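Local coordinates for single-stranded DNA-binding protein WHY3, chloroplastic (Arabidopsis thaliana, PDB 4KOQ) that binds single-stranded DNA in chloroplasts and nucleus, guards plastid genome stability against illegitimate recombination and represses transcription of the kinesin gene KP1, at residues A[68-73]-A[87-92]; A[22-27]-A[45-50]; A[101-106]-A[122-127]. All blocks are in the same frame, centred on the assembly; numbering follows the deposited sequence.

How the interactions relate
Interactions 2 and 3 each join neighbouring strands within one antiparallel sheet, whereas interaction 1 joins the two sheets through side chains. Interaction 1 is buried, its centre about 8 Å from that of the chain, and rests on an aromatic stack, apolar packing and a phosphate gripped by S69 and H91. The centre of interaction 2 is nearer still, about 4 Å, but this backbone ladder has one apolar face and one partly exposed, partly polar face. The centre of interaction 3 lies about 17 Å out, and its ladder carries charged and polar side chains. F68 and L70 bond to L49 and L47 of interaction 2; H91 bonds to K105 of interaction 3, which also reaches the phosphate.

Interaction 1 (A[68-73]-A[87-92]); sequences FSLSVT and CEFFHD. With PO4 (phosphate ion), chain B.
F68 and H91 form an offset stack, with ring centroids 4.0 Å apart and planes 15° apart. F68 CZ sits over the centre of the imidazole, while H91 ND1 lies above the rim of the phenyl ring. F68 CG stands opposite the backbone N, which sends the ring toward strand 87-91.

Apolar packing continues beside the stack. F68 CZ meets F89 CB at 3.7 Å, and L70 CD2 approaches F89 CE2 at 3.8 Å, obliquely to the ring. These side chains fill the junction between the two four-stranded antiparallel sheets of the Whirly fold: strand 59-70 ends one, strand 87-91 begins the other, and helix 72-79 lies between them in the chain. The strand axes stay 9.0 Å apart at 117°, too far for a backbone ladder.

The polar part centres on a phosphate ion, probably from the crystallisation liquor. Its O3 accepts an unusually short, nearly straight bond (174°) from H91 ND1 at 2.5 Å and another from S69 N at 3.0 Å, while S69 OG binds O4 at 2.9 Å. K105 also binds the ion. H91 NE2 is hydrogen-bonded to E74; partners at both ring nitrogens should hold the ring's rotation and would favour a protonated imidazole.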
ATOM      1  N   PHE A  68       1.473 -26.126  -1.279  1.00 18.63           N
ATOM      2  CA  PHE A  68       2.434 -25.532  -2.173  1.00 20.69           C
ATOM      3  C   PHE A  68       2.948 -24.275  -1.478  1.00 20.20           C
ATOM      4  O   PHE A  68       2.158 -23.535  -0.904  1.00 23.15           O
ATOM      5  CB  PHE A  68       1.769 -25.206  -3.516  1.00 22.40           C
ATOM      6  CG  PHE A  68       2.760 -24.861  -4.620  1.00 23.93           C
ATOM      7  CD1 PHE A  68       3.267 -25.860  -5.430  1.00 22.46           C
ATOM      8  CD2 PHE A  68       3.129 -23.541  -4.880  1.00 21.40           C
ATOM      9  CE1 PHE A  68       4.153 -25.569  -6.458  1.00 21.05           C
ATOM     10  CE2 PHE A  68       4.034 -23.241  -5.909  1.00 22.58           C
ATOM     11  CZ  PHE A  68       4.549 -24.276  -6.690  1.00 22.47           C
ATOM     12  N   SER A  69       4.262 -24.085  -1.453  1.00 19.41           N
ATOM     13  CA  SER A  69       4.875 -22.911  -0.835  1.00 22.75           C
ATOM     14  C   SER A  69       5.206 -21.826  -1.843  1.00 26.22           C
ATOM     15  O   SER A  69       6.175 -21.966  -2.592  1.00 30.08           O
ATOM     16  CB  SER A  69       6.176 -23.330  -0.153  1.00 28.75           C
ATOM     17  OG  SER A  69       5.898 -24.251   0.889  1.00 31.78           O
ATOM     18  N   LEU A  70       4.452 -20.729  -1.827  1.00 19.59           N
ATOM     19  CA  LEU A  70       4.651 -19.656  -2.789  1.00 21.31           C
ATOM     20  C   LEU A  70       5.725 -18.716  -2.309  1.00 21.74           C
ATOM     21  O   LEU A  70       5.566 -18.116  -1.242  1.00 20.95           O
ATOM     22  CB  LEU A  70       3.374 -18.811  -2.901  1.00 25.99           C
ATOM     23  CG  LEU A  70       2.300 -18.982  -3.954  1.00 37.82           C
ATOM     24  CD1 LEU A  70       1.443 -17.697  -3.916  1.00 24.32           C
ATOM     25  CD2 LEU A  70       2.845 -19.225  -5.333  1.00 28.13           C
ATOM     26  N   SER A  71       6.804 -18.599  -3.072  1.00 22.20           N
ATOM     27  CA  SER A  71       7.908 -17.716  -2.744  1.00 22.60           C
ATOM     28  C   SER A  71       7.568 -16.260  -3.038  1.00 17.87           C
ATOM     29  O   SER A  71       6.613 -15.929  -3.771  1.00 19.13           O
ATOM     30  CB  SER A  71       9.143 -18.094  -3.554  1.00 25.12           C
ATOM     31  OG  SER A  71       8.946 -17.676  -4.893  1.00 22.37           O
ATOM     32  N   VAL A  72       8.399 -15.376  -2.502  1.00 17.98           N
ATOM     33  CA  VAL A  72       8.305 -13.957  -2.824  1.00 17.21           C
ATOM     34  C   VAL A  72       8.256 -13.685  -4.325  1.00 15.77           C
ATOM     35  O   VAL A  72       7.438 -12.888  -4.786  1.00 18.50           O
ATOM     36  CB  VAL A  72       9.483 -13.237  -2.140  1.00 22.89           C
ATOM     37  CG1 VAL A  72       9.727 -11.896  -2.717  1.00 20.73           C
ATOM     38  CG2 VAL A  72       9.232 -13.177  -0.632  1.00 18.35           C
ATOM     39  N   THR A  73       9.144 -14.307  -5.104  1.00 18.19           N
ATOM     40  CA  THR A  73       9.165 -14.056  -6.558  1.00 15.17           C
ATOM     41  C   THR A  73       7.882 -14.542  -7.206  1.00 17.64           C
ATOM     42  O   THR A  73       7.335 -13.886  -8.054  1.00 19.80           O
ATOM     43  CB  THR A  73      10.379 -14.743  -7.231  1.00 19.93           C
ATOM     44  OG1 THR A  73      11.578 -14.202  -6.668  1.00 23.05           O
ATOM     45  CG2 THR A  73      10.391 -14.505  -8.735  1.00 22.47           C
ATOM     46  N   CYS A  87       0.408 -18.151 -15.322  1.00 21.35           N
ATOM     47  CA  CYS A  87       1.708 -18.490 -14.803  1.00 22.50           C
ATOM     48  C   CYS A  87       1.686 -19.919 -14.252  1.00 22.15           C
ATOM     49  O   CYS A  87       0.635 -20.449 -13.893  1.00 24.39           O
ATOM     50  CB  CYS A  87       2.161 -17.477 -13.732  1.00 26.90           C
ATOM     51  SG  CYS A  87       1.118 -17.388 -12.324  1.00 29.45           S
ATOM     52  N   GLU A  88       2.854 -20.536 -14.239  1.00 21.63           N
ATOM     53  CA  GLU A  88       2.989 -21.942 -13.840  1.00 22.48           C
ATOM     54  C   GLU A  88       4.298 -22.083 -13.101  1.00 28.96           C
ATOM     55  O   GLU A  88       5.363 -21.674 -13.593  1.00 28.54           O
ATOM     56  CB  GLU A  88       2.985 -22.842 -15.093  1.00 25.29           C
ATOM     57  CG  GLU A  88       2.839 -24.297 -14.831  1.00 30.01           C
ATOM     58  CD  GLU A  88       2.520 -25.102 -16.118  1.00 38.14           C
ATOM     59  OE1 GLU A  88       2.828 -24.623 -17.218  1.00 38.75           O
ATOM     60  OE2 GLU A  88       1.959 -26.207 -16.015  1.00 34.55           O
ATOM     61  N   PHE A  89       4.221 -22.653 -11.916  1.00 19.12           N
ATOM     62  CA  PHE A  89       5.384 -22.842 -11.061  1.00 24.63           C
ATOM     63  C   PHE A  89       5.637 -24.319 -10.806  1.00 25.76           C
ATOM     64  O   PHE A  89       4.717 -25.051 -10.473  1.00 22.65           O
ATOM     65  CB  PHE A  89       5.143 -22.175  -9.714  1.00 24.38           C
ATOM     66  CG  PHE A  89       4.640 -20.783  -9.804  1.00 22.35           C
ATOM     67  CD1 PHE A  89       5.263 -19.846 -10.616  1.00 27.21           C
ATOM     68  CD2 PHE A  89       3.556 -20.388  -9.065  1.00 26.00           C
ATOM     69  CE1 PHE A  89       4.770 -18.507 -10.677  1.00 23.51           C
ATOM     70  CE2 PHE A  89       3.081 -19.075  -9.111  1.00 27.56           C
ATOM     71  CZ  PHE A  89       3.695 -18.142  -9.914  1.00 24.40           C
ATOM     72  N   PHE A  90       6.899 -24.738 -10.903  1.00 24.23           N
ATOM     73  CA  PHE A  90       7.274 -26.118 -10.700  1.00 24.81           C
ATOM     74  C   PHE A  90       8.214 -26.260  -9.507  1.00 23.99           C
ATOM     75  O   PHE A  90       9.258 -25.614  -9.463  1.00 27.78           O
ATOM     76  CB  PHE A  90       8.031 -26.638 -11.929  1.00 33.89           C
ATOM     77  CG  PHE A  90       7.273 -26.485 -13.214  1.00 33.76           C
ATOM     78  CD1 PHE A  90       7.214 -25.258 -13.858  1.00 38.63           C
ATOM     79  CD2 PHE A  90       6.616 -27.553 -13.776  1.00 44.37           C
ATOM     80  CE1 PHE A  90       6.507 -25.108 -15.043  1.00 36.72           C
ATOM     81  CE2 PHE A  90       5.916 -27.412 -14.979  1.00 33.27           C
ATOM     82  CZ  PHE A  90       5.856 -26.194 -15.596  1.00 40.78           C
ATOM     83  N   HIS A  91       7.848 -27.119  -8.571  1.00 22.43           N
ATOM     84  CA  HIS A  91       8.632 -27.356  -7.382  1.00 28.32           C
ATOM     85  C   HIS A  91       8.910 -28.840  -7.213  1.00 26.68           C
ATOM     86  O   HIS A  91       8.004 -29.665  -7.318  1.00 26.30           O
ATOM     87  CB  HIS A  91       7.898 -26.908  -6.130  1.00 25.82           C
ATOM     88  CG  HIS A  91       7.820 -25.409  -5.960  1.00 25.53           C
ATOM     89  ND1 HIS A  91       7.249 -24.828  -4.846  1.00 26.42           N
ATOM     90  CD2 HIS A  91       8.176 -24.385  -6.777  1.00 28.58           C
ATOM     91  CE1 HIS A  91       7.287 -23.509  -4.968  1.00 22.70           C
ATOM     92  NE2 HIS A  91       7.845 -23.210  -6.126  1.00 27.42           N
ATOM     93  N   ASP A  92      10.162 -29.148  -6.874  1.00 31.23           N
ATOM     94  CA  ASP A  92      10.547 -30.469  -6.397  1.00 29.98           C
ATOM     95  C   ASP A  92      10.767 -30.392  -4.894  1.00 32.55           C
ATOM     96  O   ASP A  92      11.715 -29.763  -4.445  1.00 35.22           O
ATOM     97  CB  ASP A  92      11.839 -30.918  -7.077  1.00 38.41           C
ATOM     98  CG  ASP A  92      12.310 -32.291  -6.600  1.00 42.61           C
ATOM     99  OD1 ASP A  92      11.813 -32.787  -5.566  1.00 39.97           O
ATOM    100  OD2 ASP A  92      13.195 -32.869  -7.265  1.00 41.14           O
TER
HETATM  101  P   PO4 B 301       6.316 -27.007  -1.781  0.60 45.32           P
HETATM  102  O1  PO4 B 301       4.985 -27.497  -1.292  0.60 45.46           O
HETATM  103  O2  PO4 B 301       7.105 -28.141  -2.389  0.60 45.11           O
HETATM  104  O3  PO4 B 301       6.188 -25.950  -2.823  0.60 21.01           O
HETATM  105  O4  PO4 B 301       7.059 -26.395  -0.609  0.60 51.17           O

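Interaction 2 (A[22-27]-A[45-50]); sequences LTIEPR and GFLLLQ
R27 lays the aliphatic start of its side chain over one face of the F46 ring. R27 CB stands 3.7 Å from the ring centroid and 15° off the normal, a CH-pi contact, and R27 CG meets F46 CZ at 3.6 Å. F46 chi1 of 60° sets the ring between its own backbone N and carbonyl carbon, beneath the arginine. The guanidinium is turned 77° from the ring plane, so it does not stack on it; instead R27 NH2 reaches L48 CD2 at 3.6 Å.

On the other face of the sheet the contacts are aliphatic. I24 and L49 lie side by side, pointing the same way, with L49 CD2 3.8 Å from I24 CG2 and equally close to CG1. L47 CD2 touches P26 CB at 3.8 Å.

The backbone fixes these pairings. T23-Q50, E25-L48 and R27-F46 are antiparallel hydrogen-bonded pairs, with two bonds each; I24-L49 and P26-L47 are the non-hydrogen-bonded pairs between them. L22 is the last residue of the region 17-22 that is probably required for single-stranded DNA binding, as in related Whirly proteins.

This ladder joins the hairpin strands 20-33 and 39-56, the middle pair of their four-stranded sheet. Strand 9-16 flanks one side and strand 59-70 the other. Helix 141-158 packs against I24 and L47 through L147 and F151, and W161 of a neighbouring subunit covers I24, P26 and L47.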
ATOM      1  N   LEU A  22      -9.412 -23.578  -0.670  1.00 19.05           N
ATOM      2  CA  LEU A  22      -8.026 -23.119  -0.653  1.00 17.83           C
ATOM      3  C   LEU A  22      -7.829 -22.246   0.588  1.00 18.63           C
ATOM      4  O   LEU A  22      -8.621 -21.344   0.826  1.00 21.75           O
ATOM      5  CB  LEU A  22      -7.769 -22.244  -1.896  1.00 22.39           C
ATOM      6  CG  LEU A  22      -6.432 -21.505  -1.950  1.00 22.31           C
ATOM      7  CD1 LEU A  22      -5.244 -22.451  -1.908  1.00 19.84           C
ATOM      8  CD2 LEU A  22      -6.381 -20.594  -3.168  1.00 21.10           C
ATOM      9  N   THR A  23      -6.807 -22.521   1.372  1.00 19.20           N
ATOM     10  CA  THR A  23      -6.445 -21.653   2.476  1.00 21.74           C
ATOM     11  C   THR A  23      -5.008 -21.193   2.273  1.00 20.51           C
ATOM     12  O   THR A  23      -4.153 -21.952   1.833  1.00 22.31           O
ATOM     13  CB  THR A  23      -6.565 -22.393   3.847  1.00 28.37           C
ATOM     14  OG1 THR A  23      -7.880 -22.920   3.989  1.00 33.24           O
ATOM     15  CG2 THR A  23      -6.317 -21.464   4.970  1.00 23.29           C
ATOM     16  N   ILE A  24      -4.760 -19.923   2.563  1.00 19.61           N
ATOM     17  CA  ILE A  24      -3.472 -19.276   2.356  1.00 21.48           C
ATOM     18  C   ILE A  24      -2.995 -18.682   3.666  1.00 21.35           C
ATOM     19  O   ILE A  24      -3.676 -17.837   4.255  1.00 21.81           O
ATOM     20  CB  ILE A  24      -3.581 -18.139   1.330  1.00 20.56           C
ATOM     21  CG1 ILE A  24      -4.164 -18.709   0.035  1.00 19.41           C
ATOM     22  CG2 ILE A  24      -2.243 -17.506   1.063  1.00 22.91           C
ATOM     23  CD1 ILE A  24      -4.442 -17.692  -1.016  1.00 27.43           C
ATOM     24  N   GLU A  25      -1.833 -19.145   4.107  1.00 22.07           N
ATOM     25  CA  GLU A  25      -1.254 -18.734   5.399  1.00 27.81           C
ATOM     26  C   GLU A  25       0.130 -18.134   5.245  1.00 21.35           C
ATOM     27  O   GLU A  25       1.019 -18.721   4.655  1.00 24.50           O
ATOM     28  CB  GLU A  25      -1.147 -19.916   6.378  1.00 34.43           C
ATOM     29  CG  GLU A  25      -0.651 -19.465   7.776  1.00 54.30           C
ATOM     30  CD  GLU A  25      -1.703 -19.497   8.906  1.00 54.46           C
ATOM     31  OE1 GLU A  25      -2.469 -20.491   8.965  1.00 64.91           O
ATOM     32  OE2 GLU A  25      -1.747 -18.534   9.746  1.00 38.31           O
ATOM     33  N   PRO A  26       0.340 -16.957   5.813  1.00 19.34           N
ATOM     34  CA  PRO A  26       1.695 -16.430   5.712  1.00 20.74           C
ATOM     35  C   PRO A  26       2.662 -17.109   6.691  1.00 25.08           C
ATOM     36  O   PRO A  26       2.267 -17.610   7.754  1.00 25.63           O
ATOM     37  CB  PRO A  26       1.519 -14.949   6.025  1.00 24.78           C
ATOM     38  CG  PRO A  26       0.212 -14.819   6.618  1.00 26.96           C
ATOM     39  CD  PRO A  26      -0.599 -16.002   6.408  1.00 24.51           C
ATOM     40  N   ARG A  27       3.925 -17.120   6.303  1.00 23.57           N
ATOM     41  CA  ARG A  27       5.015 -17.690   7.098  1.00 28.54           C
ATOM     42  C   ARG A  27       6.144 -16.679   7.146  1.00 25.34           C
ATOM     43  O   ARG A  27       6.555 -16.135   6.117  1.00 21.41           O
ATOM     44  CB  ARG A  27       5.521 -18.957   6.428  1.00 23.73           C
ATOM     45  CG  ARG A  27       4.560 -20.101   6.470  1.00 24.72           C
ATOM     46  CD  ARG A  27       4.405 -20.565   7.916  1.00 36.17           C
ATOM     47  NE  ARG A  27       3.694 -21.830   7.992  1.00 42.07           N
ATOM     48  CZ  ARG A  27       2.465 -21.983   8.471  1.00 46.84           C
ATOM     49  NH1 ARG A  27       1.777 -20.957   8.945  1.00 56.61           N
ATOM     50  NH2 ARG A  27       1.918 -23.180   8.485  1.00 52.05           N
ATOM     51  N   GLY A  45      10.394 -15.016   4.031  1.00 24.68           N
ATOM     52  CA  GLY A  45       9.085 -15.544   4.282  1.00 18.75           C
ATOM     53  C   GLY A  45       8.443 -16.063   3.016  1.00 19.23           C
ATOM     54  O   GLY A  45       8.979 -15.899   1.926  1.00 20.99           O
ATOM     55  N   PHE A  46       7.284 -16.694   3.157  1.00 21.01           N
ATOM     56  CA  PHE A  46       6.568 -17.220   1.977  1.00 19.25           C
ATOM     57  C   PHE A  46       5.120 -17.404   2.370  1.00 21.04           C
ATOM     58  O   PHE A  46       4.752 -17.157   3.523  1.00 19.89           O
ATOM     59  CB  PHE A  46       7.165 -18.557   1.502  1.00 19.46           C
ATOM     60  CG  PHE A  46       7.117 -19.659   2.541  1.00 21.90           C
ATOM     61  CD1 PHE A  46       8.087 -19.728   3.523  1.00 24.98           C
ATOM     62  CD2 PHE A  46       6.127 -20.630   2.521  1.00 22.71           C
ATOM     63  CE1 PHE A  46       8.055 -20.743   4.493  1.00 31.15           C
ATOM     64  CE2 PHE A  46       6.095 -21.648   3.484  1.00 29.69           C
ATOM     65  CZ  PHE A  46       7.068 -21.690   4.472  1.00 29.89           C
ATOM     66  N   LEU A  47       4.294 -17.821   1.407  1.00 17.96           N
ATOM     67  CA  LEU A  47       2.911 -18.124   1.669  1.00 18.08           C
ATOM     68  C   LEU A  47       2.674 -19.612   1.457  1.00 20.02           C
ATOM     69  O   LEU A  47       3.093 -20.191   0.438  1.00 21.50           O
ATOM     70  CB  LEU A  47       1.984 -17.361   0.686  1.00 19.43           C
ATOM     71  CG  LEU A  47       2.014 -15.832   0.822  1.00 17.83           C
ATOM     72  CD1 LEU A  47       1.051 -15.157  -0.134  1.00 22.86           C
ATOM     73  CD2 LEU A  47       1.740 -15.362   2.232  1.00 22.00           C
ATOM     74  N   LEU A  48       1.985 -20.224   2.399  1.00 17.97           N
ATOM     75  CA  LEU A  48       1.625 -21.625   2.303  1.00 19.99           C
ATOM     76  C   LEU A  48       0.184 -21.759   1.823  1.00 20.41           C
ATOM     77  O   LEU A  48      -0.759 -21.311   2.484  1.00 24.03           O
ATOM     78  CB  LEU A  48       1.722 -22.297   3.681  1.00 23.56           C
ATOM     79  CG  LEU A  48       1.438 -23.808   3.681  1.00 31.57           C
ATOM     80  CD1 LEU A  48       2.383 -24.522   2.735  1.00 30.65           C
ATOM     81  CD2 LEU A  48       1.543 -24.384   5.084  1.00 44.05           C
ATOM     82  N   LEU A  49       0.034 -22.387   0.673  1.00 18.57           N
ATOM     83  CA  LEU A  49      -1.264 -22.658   0.086  1.00 18.82           C
ATOM     84  C   LEU A  49      -1.659 -24.100   0.354  1.00 22.48           C
ATOM     85  O   LEU A  49      -0.873 -24.993   0.087  1.00 23.57           O
ATOM     86  CB  LEU A  49      -1.192 -22.519  -1.427  1.00 17.33           C
ATOM     87  CG  LEU A  49      -0.565 -21.282  -2.068  1.00 31.92           C
ATOM     88  CD1 LEU A  49      -1.022 -21.156  -3.521  1.00 30.31           C
ATOM     89  CD2 LEU A  49      -0.870 -20.053  -1.343  1.00 27.45           C
ATOM     90  N   GLN A  50      -2.870 -24.308   0.864  1.00 20.48           N
ATOM     91  CA  GLN A  50      -3.395 -25.654   1.124  1.00 21.06           C
ATOM     92  C   GLN A  50      -4.674 -25.847   0.353  1.00 20.59           C
ATOM     93  O   GLN A  50      -5.608 -25.076   0.518  1.00 20.56           O
ATOM     94  CB  GLN A  50      -3.648 -25.824   2.620  1.00 25.49           C
ATOM     95  CG  GLN A  50      -2.406 -25.463   3.461  1.00 28.85           C
ATOM     96  CD  GLN A  50      -2.532 -25.888   4.935  1.00 42.44           C
ATOM     97  OE1 GLN A  50      -2.901 -27.026   5.249  1.00 46.20           O
ATOM     98  NE2 GLN A  50      -2.224 -24.976   5.828  1.00 43.44           N
TER

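Interaction 3 (A[101-106]-A[122-127]); sequences GKVRKV and LSVQNK. With PO4 (phosphate ion), chain B.
V103 meets V124 obliquely near the start of the ladder, CG1 to CG1 at 4.1 Å. Its CA also makes a CA-H...O contact with Q125 O.

R104 comes next and forms an antiparallel hydrogen-bonded pair with Q125: R104 N donates to Q125 O at 3.0 Å, and Q125 N returns a bond to R104 O. Their side chains run alongside each other in the same direction, the guanidinium and amide planes 84° apart. Q125 OE1 is modelled over a guanidinium face, too close to R104 NH1 and at too poor an angle to count as a hydrogen bond, so this detail is doubtful. The amide's rotation has a clearer hold in Q125 NE2, which binds S123 OG at 3.0 Å and 163°, with the hydroxyl in the amide plane; D132 bonds to the same OG from strand 131-140.

The strands belong to the beta hairpin 103-111 and 117-126, the two inner strands of the second Whirly sheet, and run antiparallel, their directions 170° apart and their axes 4.7 Å apart.

K105, a non-hydrogen-bonded partner of V124, turns to the opposite face from R104. K105 CG packs against V124 CG2 at 4.0 Å, and the chain is extended beyond CG, carrying NZ to phosphate O1 at 3.1 Å and to the carbonyl of V67.

V106 ends the segment with paired bonds to S123, V106 N reaching S123 O at 2.9 Å, while V106 CG2 approaches Q125 NE2 at 3.9 Å.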
ATOM      1  N   GLY A 101      13.599 -35.569  -7.783  1.00 45.60           N
ATOM      2  CA  GLY A 101      13.140 -35.992  -9.087  1.00 41.77           C
ATOM      3  C   GLY A 101      11.977 -36.955  -9.087  1.00 37.91           C
ATOM      4  O   GLY A 101      11.457 -37.288 -10.149  1.00 52.45           O
ATOM      5  N   LYS A 102      11.550 -37.413  -7.917  1.00 37.06           N
ATOM      6  CA  LYS A 102      10.491 -38.414  -7.869  1.00 37.41           C
ATOM      7  C   LYS A 102       9.086 -37.799  -7.766  1.00 44.13           C
ATOM      8  O   LYS A 102       8.102 -38.423  -8.166  1.00 43.24           O
ATOM      9  CB  LYS A 102      10.721 -39.366  -6.713  1.00 48.34           C
ATOM     10  CG  LYS A 102      11.932 -40.277  -6.932  1.00 44.75           C
ATOM     11  CD  LYS A 102      12.150 -41.158  -5.733  1.00 47.80           C
ATOM     12  CE  LYS A 102      13.478 -41.920  -5.831  1.00 47.62           C
ATOM     13  NZ  LYS A 102      13.653 -42.783  -4.637  1.00 55.65           N
ATOM     14  N   VAL A 103       9.012 -36.580  -7.231  1.00 36.82           N
ATOM     15  CA  VAL A 103       7.731 -35.890  -7.051  1.00 38.06           C
ATOM     16  C   VAL A 103       7.826 -34.480  -7.599  1.00 34.27           C
ATOM     17  O   VAL A 103       8.800 -33.761  -7.344  1.00 34.49           O
ATOM     18  CB  VAL A 103       7.327 -35.857  -5.578  1.00 41.01           C
ATOM     19  CG1 VAL A 103       6.018 -35.056  -5.370  1.00 40.73           C
ATOM     20  CG2 VAL A 103       7.160 -37.272  -5.067  1.00 40.51           C
ATOM     21  N   ARG A 104       6.824 -34.089  -8.384  1.00 33.02           N
ATOM     22  CA  ARG A 104       6.773 -32.743  -8.922  1.00 32.00           C
ATOM     23  C   ARG A 104       5.463 -32.092  -8.500  1.00 27.16           C
ATOM     24  O   ARG A 104       4.421 -32.695  -8.631  1.00 27.45           O
ATOM     25  CB  ARG A 104       6.844 -32.819 -10.438  1.00 37.28           C
ATOM     26  CG  ARG A 104       6.974 -31.503 -11.158  1.00 39.42           C
ATOM     27  CD  ARG A 104       7.572 -31.700 -12.561  1.00 55.34           C
ATOM     28  NE  ARG A 104       6.649 -31.340 -13.639  1.00 62.57           N
ATOM     29  CZ  ARG A 104       5.929 -32.200 -14.363  1.00 64.41           C
ATOM     30  NH1 ARG A 104       6.007 -33.510 -14.149  1.00 72.62           N
ATOM     31  NH2 ARG A 104       5.125 -31.747 -15.314  1.00 60.10           N
ATOM     32  N   LYS A 105       5.532 -30.858  -8.024  1.00 27.67           N
ATOM     33  CA  LYS A 105       4.320 -30.099  -7.709  1.00 24.12           C
ATOM     34  C   LYS A 105       4.290 -28.936  -8.652  1.00 19.63           C
ATOM     35  O   LYS A 105       5.264 -28.208  -8.776  1.00 26.45           O
ATOM     36  CB  LYS A 105       4.339 -29.586  -6.289  1.00 25.61           C
ATOM     37  CG  LYS A 105       4.352 -30.669  -5.219  1.00 32.18           C
ATOM     38  CD  LYS A 105       4.244 -30.021  -3.831  1.00 34.61           C
ATOM     39  CE  LYS A 105       4.013 -31.039  -2.747  1.00 40.11           C
ATOM     40  NZ  LYS A 105       3.860 -30.373  -1.454  1.00 32.44           N
ATOM     41  N   VAL A 106       3.150 -28.774  -9.311  1.00 21.56           N
ATOM     42  CA  VAL A 106       2.970 -27.733 -10.262  1.00 20.15           C
ATOM     43  C   VAL A 106       1.747 -26.927  -9.897  1.00 22.53           C
ATOM     44  O   VAL A 106       0.635 -27.473  -9.812  1.00 21.74           O
ATOM     45  CB  VAL A 106       2.731 -28.301 -11.669  1.00 25.81           C
ATOM     46  CG1 VAL A 106       2.678 -27.153 -12.670  1.00 25.04           C
ATOM     47  CG2 VAL A 106       3.845 -29.275 -12.036  1.00 34.48           C
ATOM     48  N   LEU A 122      -3.476 -27.012  -8.462  1.00 21.16           N
ATOM     49  CA  LEU A 122      -2.262 -27.646  -7.966  1.00 20.77           C
ATOM     50  C   LEU A 122      -2.263 -29.123  -8.349  1.00 22.13           C
ATOM     51  O   LEU A 122      -3.222 -29.822  -8.028  1.00 20.74           O
ATOM     52  CB  LEU A 122      -2.182 -27.502  -6.458  1.00 20.22           C
ATOM     53  CG  LEU A 122      -1.024 -28.194  -5.750  1.00 23.76           C
ATOM     54  CD1 LEU A 122       0.346 -27.774  -6.235  1.00 20.00           C
ATOM     55  CD2 LEU A 122      -1.135 -27.983  -4.239  1.00 26.54           C
ATOM     56  N   SER A 123      -1.195 -29.574  -9.012  1.00 22.24           N
ATOM     57  CA  SER A 123      -1.089 -30.973  -9.430  1.00 20.90           C
ATOM     58  C   SER A 123       0.159 -31.484  -8.769  1.00 21.74           C
ATOM     59  O   SER A 123       1.202 -30.876  -8.890  1.00 22.40           O
ATOM     60  CB  SER A 123      -1.046 -31.077 -10.973  1.00 24.93           C
ATOM     61  OG  SER A 123      -0.613 -32.360 -11.442  1.00 33.39           O
ATOM     62  N   VAL A 124       0.036 -32.586  -8.035  1.00 24.88           N
ATOM     63  CA  VAL A 124       1.168 -33.180  -7.357  1.00 24.33           C
ATOM     64  C   VAL A 124       1.353 -34.575  -7.983  1.00 25.36           C
ATOM     65  O   VAL A 124       0.467 -35.389  -7.887  1.00 23.90           O
ATOM     66  CB  VAL A 124       0.895 -33.325  -5.863  1.00 26.89           C
ATOM     67  CG1 VAL A 124       2.083 -33.964  -5.181  1.00 32.86           C
ATOM     68  CG2 VAL A 124       0.575 -31.938  -5.197  1.00 26.58           C
ATOM     69  N   GLN A 125       2.500 -34.806  -8.605  1.00 28.48           N
ATOM     70  CA  GLN A 125       2.659 -35.918  -9.520  1.00 34.90           C
ATOM     71  C   GLN A 125       3.744 -36.819  -8.978  1.00 32.16           C
ATOM     72  O   GLN A 125       4.864 -36.370  -8.747  1.00 33.07           O
ATOM     73  CB  GLN A 125       3.040 -35.405 -10.903  1.00 35.32           C
ATOM     74  CG  GLN A 125       2.045 -34.397 -11.492  1.00 37.32           C
ATOM     75  CD  GLN A 125       2.638 -33.597 -12.638  1.00 50.85           C
ATOM     76  OE1 GLN A 125       3.711 -33.923 -13.144  1.00 56.87           O
ATOM     77  NE2 GLN A 125       1.950 -32.540 -13.045  1.00 44.63           N
ATOM     78  N   ASN A 126       3.390 -38.073  -8.742  1.00 41.87           N
ATOM     79  CA  ASN A 126       4.361 -39.093  -8.379  1.00 49.79           C
ATOM     80  C   ASN A 126       4.428 -40.097  -9.508  1.00 56.97           C
ATOM     81  O   ASN A 126       3.562 -40.965  -9.604  1.00 52.30           O
ATOM     82  CB  ASN A 126       3.937 -39.797  -7.098  1.00 55.05           C
ATOM     83  CG  ASN A 126       4.966 -40.806  -6.618  1.00 63.98           C
ATOM     84  OD1 ASN A 126       5.671 -41.428  -7.416  1.00 65.51           O
ATOM     85  ND2 ASN A 126       5.063 -40.963  -5.309  1.00 65.11           N
ATOM     86  N   LYS A 127       5.445 -39.969 -10.359  1.00 65.88           N
ATOM     87  CA  LYS A 127       5.540 -40.760 -11.592  1.00 75.44           C
ATOM     88  C   LYS A 127       5.782 -42.246 -11.332  1.00 75.16           C
ATOM     89  O   LYS A 127       5.143 -43.100 -11.957  1.00 68.53           O
ATOM     90  CB  LYS A 127       6.641 -40.218 -12.510  1.00 73.37           C
ATOM     91  CG  LYS A 127       8.047 -40.468 -12.002  1.00 79.31           C
ATOM     92  CD  LYS A 127       9.077 -39.692 -12.803  1.00 76.92           C
ATOM     93  CE  LYS A 127       9.334 -38.334 -12.186  1.00 70.51           C
ATOM     94  NZ  LYS A 127       8.095 -37.510 -12.041  1.00 73.86           N
TER
HETATM   95  P   PO4 B 301       6.316 -27.007  -1.781  0.60 45.32           P
HETATM   96  O1  PO4 B 301       4.985 -27.497  -1.292  0.60 45.46           O
HETATM   97  O2  PO4 B 301       7.105 -28.141  -2.389  0.60 45.11           O
HETATM   98  O3  PO4 B 301       6.188 -25.950  -2.823  0.60 21.01           O
HETATM   99  O4  PO4 B 301       7.059 -26.395  -0.609  0.60 51.17           O